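Local coordinates for protein acyl-CoA thioesterase II TesB2 (Mycobacterium marinum, PDB 3U0A) that probably hydrolyses fatty acyl-CoA thioesters to free fatty acid and coenzyme A, as a hotdog-fold member of the C/M/P thioester hydrolase family, at residues Arg147-Arg159 / Ser170-Leu182. Sequence-based numbering, arbitrary orientation.
Sequences RQFEEWDVRIVPR and SQQQVWFRHRDPL. With SO4 (sulfate ion), chain C.
Strands 152-156 and 171-178 pair antiparallel at one margin of the hotdog-type sheet in the C-terminal part of the chain, the first being outermost within this chain and the second also hydrogen-bonded along its other edge to strand 237-247. Main-chain bonds join Asp153 with Arg177 and Arg155 with Trp175 in both directions, and Val157 N to Gln173 O extends the pairing. A water prolongs it, donating to Val157 O and accepting from Gln173 N.

Trp152, Val154, Phe176 and His178 share the face that carries helix 186-200, where Met196 touches both Trp152 and Phe176. The imidazole of His178 turns its edge to the six-membered ring of Trp152 in a T-shaped stack, planes at 89° and centroids 5.0 Å apart. With CG anti to the backbone N (chi1 -165°), His178 also reaches Glu151: NE2 donates to OE1 at 2.8 Å, in the imidazole plane but from above the carboxylate plane. The other ring nitrogen, ND1, donates in the ring plane to Asp180 O at 2.6 Å, on a lone pair of the carbonyl. Farther along, Val154 CG1 meets Val174 CG1 at 3.5 Å.

Asp153, Arg155, Trp175 and Arg177 occupy the reverse face. Asp153 divides its carboxylate between two salt bridges, one across the segments, from OD2 to Arg179 NE at 3.1 Å, and one along its own strand, from OD1 to Arg155 NH2 at 3.0 Å; Arg155 NH1 additionally bonds Pro129 O. Arg177 NH2 donates to O3 of a sulfate ion, probably from the crystallisation liquor, at 3.2 Å.

Bonds from both ring nitrogens fix the rotation of His178, while Arg155 and Arg179 would be expected to stabilise the carboxylate of Asp153 as the anion.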
loop_
_atom_site.group_PDB
_atom_site.type_symbol
_atom_site.label_atom_id
_atom_site.label_comp_id
_atom_site.label_asym_id
_atom_site.label_seq_id
_atom_site.Cartn_x
_atom_site.Cartn_y
_atom_site.Cartn_z
ATOM N N ARG A 147 -25.003 14.540 0.349
ATOM C CA ARG A 147 -25.192 15.234 -0.925
ATOM C C ARG A 147 -24.086 14.925 -1.933
ATOM O O ARG A 147 -24.277 15.142 -3.136
ATOM C CB ARG A 147 -25.277 16.751 -0.716
ATOM N N GLN A 148 -22.936 14.431 -1.453
ATOM C CA GLN A 148 -21.777 14.084 -2.314
ATOM C C GLN A 148 -21.888 12.692 -3.029
ATOM O O GLN A 148 -21.117 12.395 -3.942
ATOM C CB GLN A 148 -20.445 14.216 -1.505
ATOM C CG GLN A 148 -20.005 13.029 -0.612
ATOM C CD GLN A 148 -20.479 13.110 0.851
ATOM O OE1 GLN A 148 -21.395 13.872 1.188
ATOM N NE2 GLN A 148 -19.859 12.303 1.726
ATOM N N PHE A 149 -22.850 11.866 -2.597
ATOM C CA PHE A 149 -23.113 10.548 -3.171
ATOM C C PHE A 149 -24.309 10.561 -4.135
ATOM O O PHE A 149 -24.748 9.523 -4.604
ATOM C CB PHE A 149 -23.348 9.535 -2.047
ATOM C CG PHE A 149 -22.121 9.244 -1.235
ATOM C CD1 PHE A 149 -21.098 8.465 -1.762
ATOM C CD2 PHE A 149 -21.975 9.761 0.050
ATOM C CE1 PHE A 149 -19.954 8.199 -1.032
ATOM C CE2 PHE A 149 -20.823 9.501 0.789
ATOM C CZ PHE A 149 -19.809 8.715 0.244
ATOM N N GLU A 150 -24.824 11.752 -4.415
ATOM C CA GLU A 150 -25.893 11.996 -5.400
ATOM C C GLU A 150 -25.778 11.288 -6.777
ATOM O O GLU A 150 -26.792 10.809 -7.300
ATOM C CB GLU A 150 -25.982 13.516 -5.633
ATOM C CG GLU A 150 -27.243 14.032 -6.328
ATOM C CD GLU A 150 -27.022 15.423 -6.926
ATOM O OE1 GLU A 150 -26.078 16.140 -6.482
ATOM O OE2 GLU A 150 -27.787 15.814 -7.848
ATOM N N GLU A 151 -24.576 11.255 -7.371
ATOM C CA GLU A 151 -24.321 10.555 -8.672
ATOM C C GLU A 151 -24.377 9.047 -8.538
ATOM O O GLU A 151 -24.452 8.341 -9.539
ATOM C CB GLU A 151 -22.919 10.858 -9.208
ATOM C CG GLU A 151 -22.658 12.245 -9.764
ATOM C CD GLU A 151 -21.192 12.399 -10.198
ATOM O OE1 GLU A 151 -20.822 11.916 -11.318
ATOM O OE2 GLU A 151 -20.395 12.976 -9.398
ATOM N N TRP A 152 -24.321 8.565 -7.296
ATOM C CA TRP A 152 -24.054 7.173 -6.995
ATOM C C TRP A 152 -25.178 6.512 -6.254
ATOM O O TRP A 152 -25.933 7.127 -5.532
ATOM C CB TRP A 152 -22.803 7.053 -6.134
ATOM C CG TRP A 152 -21.583 7.686 -6.730
ATOM C CD1 TRP A 152 -21.146 8.988 -6.589
ATOM C CD2 TRP A 152 -20.590 7.040 -7.581
ATOM N NE1 TRP A 152 -19.983 9.174 -7.283
ATOM C CE2 TRP A 152 -19.609 8.045 -7.898
ATOM C CE3 TRP A 152 -20.445 5.778 -8.095
ATOM C CZ2 TRP A 152 -18.521 7.776 -8.693
ATOM C CZ3 TRP A 152 -19.356 5.509 -8.897
ATOM C CH2 TRP A 152 -18.406 6.488 -9.190
ATOM N N ASP A 153 -25.235 5.214 -6.461
ATOM C CA ASP A 153 -26.029 4.298 -5.733
ATOM C C ASP A 153 -25.126 3.626 -4.737
ATOM O O ASP A 153 -24.109 3.057 -5.108
ATOM C CB ASP A 153 -26.523 3.236 -6.697
ATOM C CG ASP A 153 -27.967 3.327 -6.943
ATOM O OD1 ASP A 153 -28.682 2.524 -6.303
ATOM O OD2 ASP A 153 -28.390 4.197 -7.745
ATOM N N VAL A 154 -25.516 3.642 -3.475
ATOM C CA VAL A 154 -24.653 3.107 -2.431
ATOM C C VAL A 154 -25.461 2.267 -1.471
ATOM O O VAL A 154 -26.470 2.730 -0.966
ATOM C CB VAL A 154 -23.962 4.239 -1.678
ATOM C CG1 VAL A 154 -22.875 3.674 -0.791
ATOM C CG2 VAL A 154 -23.414 5.271 -2.674
ATOM N N ARG A 155 -25.052 1.021 -1.228
ATOM C CA ARG A 155 -25.901 0.126 -0.422
ATOM C C ARG A 155 -25.015 -0.618 0.529
ATOM O O ARG A 155 -24.099 -1.317 0.090
ATOM C CB ARG A 155 -26.683 -0.826 -1.319
ATOM C CG ARG A 155 -27.555 -0.100 -2.319
ATOM C CD ARG A 155 -28.604 -0.960 -3.020
ATOM N NE ARG A 155 -29.217 -0.154 -4.080
ATOM C CZ ARG A 155 -30.150 -0.551 -4.944
ATOM N NH1 ARG A 155 -30.664 -1.774 -4.905
ATOM N NH2 ARG A 155 -30.589 0.307 -5.868
ATOM N N ILE A 156 -25.281 -0.441 1.826
ATOM C CA ILE A 156 -24.381 -0.874 2.886
ATOM C C ILE A 156 -24.909 -2.159 3.460
ATOM O O ILE A 156 -26.013 -2.199 3.972
ATOM C CB ILE A 156 -24.231 0.216 3.978
ATOM C CG1 ILE A 156 -23.985 1.578 3.281
ATOM C CG2 ILE A 156 -23.092 -0.115 4.951
ATOM C CD1 ILE A 156 -23.168 2.605 4.055
ATOM N N VAL A 157 -24.121 -3.221 3.351
ATOM C CA VAL A 157 -24.541 -4.499 3.850
ATOM C C VAL A 157 -24.754 -4.343 5.352
ATOM O O VAL A 157 -23.884 -3.833 6.065
ATOM C CB VAL A 157 -23.545 -5.635 3.509
ATOM C CG1 VAL A 157 -24.072 -6.960 4.014
ATOM C CG2 VAL A 157 -23.353 -5.740 2.004
ATOM N N PRO A 158 -25.953 -4.713 5.832
ATOM C CA PRO A 158 -26.324 -4.740 7.249
ATOM C C PRO A 158 -25.453 -5.652 8.071
ATOM O O PRO A 158 -25.014 -6.721 7.585
ATOM C CB PRO A 158 -27.737 -5.317 7.220
ATOM C CG PRO A 158 -28.284 -4.917 5.913
ATOM C CD PRO A 158 -27.120 -4.978 4.971
ATOM N N ARG A 159 -25.213 -5.263 9.319
ATOM C CA ARG A 159 -24.277 -6.032 10.139
ATOM C C ARG A 159 -24.710 -7.540 10.175
ATOM O O ARG A 159 -23.868 -8.450 10.086
ATOM C CB ARG A 159 -24.094 -5.390 11.533
ATOM N N SER A 170 -13.426 -5.682 12.544
ATOM C CA SER A 170 -14.109 -4.574 11.952
ATOM C C SER A 170 -14.179 -4.731 10.450
ATOM O O SER A 170 -13.222 -4.431 9.739
ATOM C CB SER A 170 -13.348 -3.304 12.326
ATOM O OG SER A 170 -14.140 -2.153 12.189
ATOM N N GLN A 171 -15.323 -5.200 9.973
ATOM C CA GLN A 171 -15.555 -5.437 8.548
ATOM C C GLN A 171 -16.699 -4.570 8.117
ATOM O O GLN A 171 -17.606 -4.259 8.897
ATOM C CB GLN A 171 -15.947 -6.918 8.242
ATOM C CG GLN A 171 -14.795 -7.909 8.289
ATOM C CD GLN A 171 -15.268 -9.354 8.272
ATOM O OE1 GLN A 171 -15.173 -10.060 9.281
ATOM N NE2 GLN A 171 -15.775 -9.803 7.128
ATOM N N GLN A 172 -16.673 -4.211 6.848
ATOM C CA GLN A 172 -17.804 -3.543 6.265
ATOM C C GLN A 172 -17.895 -3.855 4.781
ATOM O O GLN A 172 -16.884 -3.930 4.107
ATOM C CB GLN A 172 -17.701 -2.057 6.515
ATOM C CG GLN A 172 -18.637 -1.251 5.657
ATOM C CD GLN A 172 -18.823 0.152 6.170
ATOM O OE1 GLN A 172 -19.807 0.405 6.852
ATOM N NE2 GLN A 172 -17.881 1.071 5.871
ATOM N N GLN A 173 -19.117 -4.065 4.296
ATOM C CA GLN A 173 -19.362 -4.300 2.880
ATOM C C GLN A 173 -20.320 -3.280 2.306
ATOM O O GLN A 173 -21.404 -3.065 2.858
ATOM C CB GLN A 173 -19.854 -5.727 2.657
ATOM C CG GLN A 173 -18.691 -6.704 2.652
ATOM C CD GLN A 173 -19.105 -8.137 2.868
ATOM O OE1 GLN A 173 -20.279 -8.424 3.135
ATOM N NE2 GLN A 173 -18.150 -9.055 2.742
ATOM N N VAL A 174 -19.898 -2.652 1.203
ATOM C CA VAL A 174 -20.697 -1.655 0.494
ATOM C C VAL A 174 -20.771 -1.930 -1.004
ATOM O O VAL A 174 -19.750 -2.165 -1.647
ATOM C CB VAL A 174 -20.125 -0.236 0.684
ATOM C CG1 VAL A 174 -21.143 0.786 0.214
ATOM C CG2 VAL A 174 -19.777 0.010 2.141
ATOM N N TRP A 175 -21.974 -1.880 -1.562
ATOM C CA TRP A 175 -22.138 -1.915 -3.013
ATOM C C TRP A 175 -22.279 -0.526 -3.536
ATOM O O TRP A 175 -23.002 0.279 -2.990
ATOM C CB TRP A 175 -23.391 -2.651 -3.397
ATOM C CG TRP A 175 -23.369 -4.130 -3.244
ATOM C CD1 TRP A 175 -23.832 -4.868 -2.180
ATOM C CD2 TRP A 175 -22.913 -5.110 -4.222
ATOM N NE1 TRP A 175 -23.674 -6.200 -2.412
ATOM C CE2 TRP A 175 -23.129 -6.412 -3.622
ATOM C CE3 TRP A 175 -22.379 -5.035 -5.488
ATOM C CZ2 TRP A 175 -22.811 -7.582 -4.276
ATOM C CZ3 TRP A 175 -22.028 -6.211 -6.138
ATOM C CH2 TRP A 175 -22.245 -7.462 -5.545
ATOM N N PHE A 176 -21.617 -0.242 -4.636
ATOM C CA PHE A 176 -21.708 1.081 -5.230
ATOM C C PHE A 176 -21.735 1.006 -6.734
ATOM O O PHE A 176 -21.221 0.065 -7.335
ATOM C CB PHE A 176 -20.598 2.049 -4.727
ATOM C CG PHE A 176 -19.170 1.641 -5.083
ATOM C CD1 PHE A 176 -18.457 2.281 -6.111
ATOM C CD2 PHE A 176 -18.490 0.650 -4.349
ATOM C CE1 PHE A 176 -17.129 1.928 -6.404
ATOM C CE2 PHE A 176 -17.164 0.283 -4.668
ATOM C CZ PHE A 176 -16.488 0.934 -5.688
ATOM N N ARG A 177 -22.323 2.030 -7.335
ATOM C CA ARG A 177 -22.519 2.077 -8.758
ATOM C C ARG A 177 -22.824 3.531 -9.128
ATOM O O ARG A 177 -23.634 4.182 -8.465
ATOM C CB ARG A 177 -23.688 1.147 -9.123
ATOM C CG ARG A 177 -24.214 1.328 -10.530
ATOM C CD ARG A 177 -25.356 0.371 -10.870
ATOM N NE ARG A 177 -26.658 0.788 -10.380
ATOM C CZ ARG A 177 -27.818 0.221 -10.724
ATOM N NH1 ARG A 177 -27.859 -0.810 -11.575
ATOM N NH2 ARG A 177 -28.951 0.676 -10.205
ATOM N N HIS A 178 -22.183 4.017 -10.189
ATOM C CA HIS A 178 -22.522 5.300 -10.797
ATOM C C HIS A 178 -23.870 5.152 -11.476
ATOM O O HIS A 178 -24.049 4.268 -12.310
ATOM C CB HIS A 178 -21.456 5.742 -11.809
ATOM C CG HIS A 178 -21.561 7.210 -12.207
ATOM N ND1 HIS A 178 -22.253 7.625 -13.289
ATOM C CD2 HIS A 178 -21.061 8.356 -11.610
ATOM C CE1 HIS A 178 -22.187 8.961 -13.383
ATOM N NE2 HIS A 178 -21.470 9.412 -12.361
ATOM N N ARG A 179 -24.824 6.005 -11.105
ATOM C CA ARG A 179 -26.207 5.936 -11.602
ATOM C C ARG A 179 -26.327 6.002 -13.119
ATOM O O ARG A 179 -27.038 5.232 -13.722
ATOM C CB ARG A 179 -27.030 7.091 -11.019
ATOM C CG ARG A 179 -27.974 6.691 -9.911
ATOM C CD ARG A 179 -28.330 7.846 -8.973
ATOM N NE ARG A 179 -28.861 7.283 -7.717
ATOM C CZ ARG A 179 -28.585 7.712 -6.466
ATOM N NH1 ARG A 179 -27.770 8.755 -6.248
ATOM N NH2 ARG A 179 -29.125 7.089 -5.411
ATOM N N ASP A 180 -25.644 6.962 -13.716
ATOM C CA ASP A 180 -25.781 7.223 -15.142
ATOM C C ASP A 180 -24.596 6.614 -15.849
ATOM O O ASP A 180 -23.501 6.593 -15.280
ATOM C CB ASP A 180 -25.775 8.732 -15.453
ATOM C CG ASP A 180 -27.046 9.462 -15.005
ATOM O OD1 ASP A 180 -28.007 8.863 -14.437
ATOM O OD2 ASP A 180 -27.051 10.686 -15.267
ATOM N N PRO A 181 -24.799 6.169 -17.104
ATOM C CA PRO A 181 -23.746 5.536 -17.884
ATOM C C PRO A 181 -22.614 6.508 -18.079
ATOM O O PRO A 181 -22.865 7.710 -18.171
ATOM C CB PRO A 181 -24.404 5.226 -19.241
ATOM C CG PRO A 181 -25.867 5.334 -19.012
ATOM C CD PRO A 181 -26.042 6.331 -17.885
ATOM N N LEU A 182 -21.399 5.969 -18.144
ATOM C CA LEU A 182 -20.184 6.735 -18.243
ATOM C C LEU A 182 -19.561 6.531 -19.616
ATOM O O LEU A 182 -19.773 5.517 -20.260
ATOM C CB LEU A 182 -19.185 6.232 -17.177
ATOM C CG LEU A 182 -19.583 6.435 -15.713
ATOM C CD1 LEU A 182 -18.870 5.509 -14.751
ATOM C CD2 LEU A 182 -19.332 7.894 -15.347
HETATM S S SO4 C . -31.437 -1.740 -12.486
HETATM O O1 SO4 C . -30.339 -2.731 -12.767
HETATM O O2 SO4 C . -32.124 -1.997 -11.173
HETATM O O3 SO4 C . -30.934 -0.327 -12.479
HETATM O O4 SO4 C . -32.425 -1.876 -13.594
HETATM O O HOH W 1 -21.185 -4.153 6.108
#